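Local atomic coordinates of hypothetical bacterial 6-phosphogluconolactonase (Bacteroides fragilis, PDB entry 3SCY), a protein that probably hydrolyses 6-phosphogluconolactone to 6-phosphogluconate, as a putative lactonase of the seven-bladed beta-propeller family. Residues Q95-G99 against A100-Y104; Q302-G305 against I306-N310. One frame throughout, in Å; residues are numbered along the deposited sequence.

In the fold
Interactions 1 and 2 are the same kind of join made at two places in a seven-bladed beta-propeller, each leading from the last strand of one four-stranded antiparallel blade to the first strand of the next. Interaction 1 comes first along the chain and connects strand 88-96 to strand 102-107; residues 302-310 of interaction 2 later take the chain from strand 296-303 to strand 310-313. Their centres lie about 26 Å apart. In both, a threonine hydroxyl bonds to a glycine carbonyl and the threonine packs on a proline, by CG2 in interaction 1 and OG1 in interaction 2, which also reaches a sodium ion. Such connections carry the chain from blade to blade round the propeller.

Interaction 1: Q95-G99 against A100-Y104; sequences QKTMG and ADPCY
Thr-97 lays its methyl CG2 against the ring of Pro-102, 3.9 Å from CB, and CG stands almost as near, so the methyl meets the side of the ring formed by these two carbons. The same threonine holds the turn from within. Its OG1, set by a chi1 of 55°, reaches forward along the chain and donates to Gly-99 O at 2.7 Å, approaching 25° out of the carbonyl plane. Besides accepting from the hydroxyl, Gly-99 O touches Pro-102 CD at 3.7 Å. This is the crossover between two propeller blades: strand 88-96 closes one, and after the turn strand 102-107 opens the next. Asp-101, at the bend, takes up positive phi and psi, and its CB leads away from residues 95-99; the carboxylate finds its partner in Ser-118, whose OG is hydrogen-bonded to OD2. The CB of Ala-100 likewise leads away from the preceding residues, its methyl resting on Ser-118. Asn-116 of strand 111-116 touches both Thr-97 and Pro-102, while Phe-125 of strand 121-126 packs on Thr-97.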
# COMPACT_ATOMS: atom_id res chain seq x y z
N GLN A 95 6.07 17.81 -6.68
CA GLN A 95 5.10 18.80 -6.20
C GLN A 95 4.91 18.59 -4.71
O GLN A 95 4.86 17.45 -4.26
CB GLN A 95 3.75 18.74 -6.94
CG GLN A 95 3.81 19.00 -8.45
CD GLN A 95 3.98 20.46 -8.83
OE1 GLN A 95 4.20 21.34 -7.98
NE2 GLN A 95 3.90 20.74 -10.12
N LYS A 96 4.73 19.67 -3.96
CA LYS A 96 4.57 19.61 -2.50
C LYS A 96 3.16 19.14 -2.12
O LYS A 96 2.18 19.51 -2.76
CB LYS A 96 4.87 20.99 -1.89
CG LYS A 96 6.29 21.49 -2.19
CD LYS A 96 7.42 20.65 -1.54
CE LYS A 96 8.77 21.33 -1.59
NZ LYS A 96 9.35 21.36 -2.96
N THR A 97 3.07 18.31 -1.07
CA THR A 97 1.77 17.82 -0.62
C THR A 97 1.07 18.81 0.28
O THR A 97 -0.14 18.70 0.45
CB THR A 97 1.94 16.52 0.17
OG1 THR A 97 2.87 16.73 1.23
CG2 THR A 97 2.40 15.40 -0.69
N MSE A 98 1.84 19.69 0.97
CA MSE A 98 1.32 20.65 1.95
C MSE A 98 0.59 19.88 3.08
O MSE A 98 -0.38 20.34 3.67
CB MSE A 98 0.45 21.71 1.28
CG MSE A 98 1.33 22.73 0.52
SE MSE A 98 0.36 23.68 -0.79
CE MSE A 98 0.06 22.28 -2.02
N GLY A 99 1.15 18.71 3.38
CA GLY A 99 0.69 17.80 4.41
C GLY A 99 1.84 16.88 4.73
O GLY A 99 2.37 16.22 3.84
N ALA A 100 2.27 16.91 5.98
CA ALA A 100 3.46 16.18 6.42
C ALA A 100 3.31 14.67 6.36
O ALA A 100 2.23 14.12 6.59
CB ALA A 100 3.83 16.60 7.82
N ASP A 101 4.43 14.02 6.05
CA ASP A 101 4.65 12.58 5.98
C ASP A 101 3.67 11.83 5.04
O ASP A 101 3.01 10.87 5.46
CB ASP A 101 4.69 11.94 7.37
CG ASP A 101 5.94 12.34 8.15
OD1 ASP A 101 7.02 12.48 7.52
OD2 ASP A 101 5.84 12.55 9.37
N PRO A 102 3.66 12.20 3.74
CA PRO A 102 2.86 11.42 2.77
C PRO A 102 3.39 10.00 2.80
O PRO A 102 4.60 9.80 2.74
CB PRO A 102 3.07 12.16 1.45
CG PRO A 102 4.43 12.84 1.63
CD PRO A 102 4.44 13.26 3.07
N CYS A 103 2.49 8.99 3.00
CA CYS A 103 2.98 7.63 3.24
C CYS A 103 2.27 6.59 2.38
O CYS A 103 2.55 5.39 2.52
CB CYS A 103 2.81 7.30 4.72
SG CYS A 103 1.07 7.25 5.25
N TYR A 104 1.37 7.02 1.52
CA TYR A 104 0.61 6.16 0.63
C TYR A 104 0.12 6.99 -0.52
O TYR A 104 -0.15 8.18 -0.32
CB TYR A 104 -0.61 5.54 1.35
CG TYR A 104 -1.14 4.28 0.68
CD1 TYR A 104 -2.07 4.35 -0.36
CD2 TYR A 104 -0.79 3.03 1.15
CE1 TYR A 104 -2.59 3.20 -0.96
CE2 TYR A 104 -1.33 1.86 0.59
CZ TYR A 104 -2.21 1.95 -0.48
OH TYR A 104 -2.76 0.80 -0.99

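Interaction 2: Q302-G305 against I306-N310; sequences QLTG and IHPRN. With NA (sodium ion), chain E.
Thr-304 and Pro-308 meet at an oblique angle, with the hydroxyl of the threonine turned to the proline ring: OG1 is 3.6 Å from Pro-308 CG and only slightly farther from CB. A chi1 of 60° swings OG1 over toward the following peptide, where it donates to Gly-305 O at 2.9 Å. That bond lies in the carbonyl plane, on a lone pair, which fixes the rotation of the hydroxyl while its flank rests on the ring. Pro-308 CD comes within 3.7 Å of the same Gly-305 O, so hydroxyl, carbonyl and ring close up the inside of the turn.

Ile-306 and His-307 direct their CB atoms away from this inner face. Just after them Pro-308 is the centre of an inverse gamma turn, with Arg-309 N bonded to His-307 O at 2.8 Å.

At the strand end, Gln-302 uses its amide twice. CG is anti to the backbone N (chi1 174°) and the chain bends at chi2, bringing OE1 to 2.2 Å from the sodium ion. NE2 gives an almost straight bond to Leu-303 O at 2.9 Å, with the acceptor in the amide plane, and this sets the rotation of the amide, with its oxygen on the metal. Four waters and Leu-342 O complete the coordination.

The segment carries the chain from strand 296-303, the last of one propeller blade, to strand 310-313, the first of the next. Val-322 of strand 319-324 touches both Thr-304 and Pro-308, while Phe-333 of strand 329-335 packs on Gln-302 and Thr-304.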
# COMPACT_ATOMS: atom_id res chain seq x y z
N GLN A 302 4.09 -17.12 9.60
CA GLN A 302 5.45 -17.21 9.10
C GLN A 302 6.30 -16.10 9.68
O GLN A 302 6.06 -14.93 9.40
CB GLN A 302 5.46 -17.13 7.56
CG GLN A 302 6.89 -17.06 6.97
CD GLN A 302 7.68 -18.32 7.17
OE1 GLN A 302 7.33 -19.38 6.66
NE2 GLN A 302 8.76 -18.24 7.92
N LEU A 303 7.31 -16.46 10.46
CA LEU A 303 8.24 -15.48 11.00
C LEU A 303 9.12 -14.95 9.89
O LEU A 303 9.55 -15.71 9.03
CB LEU A 303 9.09 -16.09 12.12
CG LEU A 303 8.32 -16.41 13.41
CD1 LEU A 303 9.18 -17.24 14.35
CD2 LEU A 303 7.91 -15.12 14.15
N THR A 304 9.38 -13.65 9.91
CA THR A 304 10.19 -13.06 8.86
C THR A 304 11.37 -12.32 9.45
O THR A 304 11.54 -12.30 10.67
CB THR A 304 9.32 -12.03 8.06
OG1 THR A 304 8.87 -11.01 8.95
CG2 THR A 304 8.14 -12.66 7.33
N GLY A 305 12.11 -11.65 8.58
CA GLY A 305 13.12 -10.68 8.98
C GLY A 305 12.43 -9.54 9.72
O GLY A 305 11.19 -9.45 9.76
N ILE A 306 13.21 -8.66 10.30
CA ILE A 306 12.66 -7.62 11.17
C ILE A 306 12.07 -6.45 10.43
O ILE A 306 12.68 -5.88 9.53
CB ILE A 306 13.71 -7.12 12.20
CG1 ILE A 306 14.38 -8.32 12.93
CG2 ILE A 306 13.10 -6.11 13.19
CD1 ILE A 306 13.42 -9.33 13.66
N HIS A 307 10.87 -6.07 10.90
CA HIS A 307 10.08 -4.92 10.46
C HIS A 307 9.51 -5.11 9.03
O HIS A 307 9.78 -4.30 8.14
CB HIS A 307 10.87 -3.61 10.59
CG HIS A 307 9.99 -2.41 10.78
ND1 HIS A 307 9.63 -1.98 12.05
CD2 HIS A 307 9.40 -1.60 9.86
CE1 HIS A 307 8.88 -0.90 11.86
NE2 HIS A 307 8.70 -0.65 10.56
N PRO A 308 8.62 -6.13 8.88
CA PRO A 308 7.92 -6.35 7.59
C PRO A 308 6.79 -5.33 7.39
O PRO A 308 5.61 -5.65 7.50
CB PRO A 308 7.36 -7.77 7.73
CG PRO A 308 7.12 -7.93 9.20
CD PRO A 308 8.24 -7.16 9.88
N ARG A 309 7.14 -4.08 7.09
CA ARG A 309 6.14 -3.02 6.90
C ARG A 309 5.31 -3.18 5.60
O ARG A 309 4.20 -2.65 5.48
CB ARG A 309 6.91 -1.68 6.88
CG ARG A 309 6.12 -0.44 6.47
CD ARG A 309 6.94 0.83 6.75
NE ARG A 309 6.30 2.00 6.15
CZ ARG A 309 5.80 3.03 6.83
NH1 ARG A 309 5.89 3.06 8.16
NH2 ARG A 309 5.21 4.04 6.19
N ASN A 310 5.86 -3.92 4.62
CA ASN A 310 5.25 -4.09 3.32
C ASN A 310 5.62 -5.43 2.74
O ASN A 310 6.71 -5.93 2.98
CB ASN A 310 5.76 -2.96 2.40
CG ASN A 310 5.19 -3.03 0.99
OD1 ASN A 310 5.72 -3.71 0.11
ND2 ASN A 310 4.05 -2.40 0.79
NA NA E . 6.38 -21.37 6.91
O HOH W 1 8.25 -22.64 7.22
O HOH W 2 6.16 -20.94 9.44
O HOH W 3 4.86 -23.53 7.10
O HOH W 4 3.80 -20.79 6.98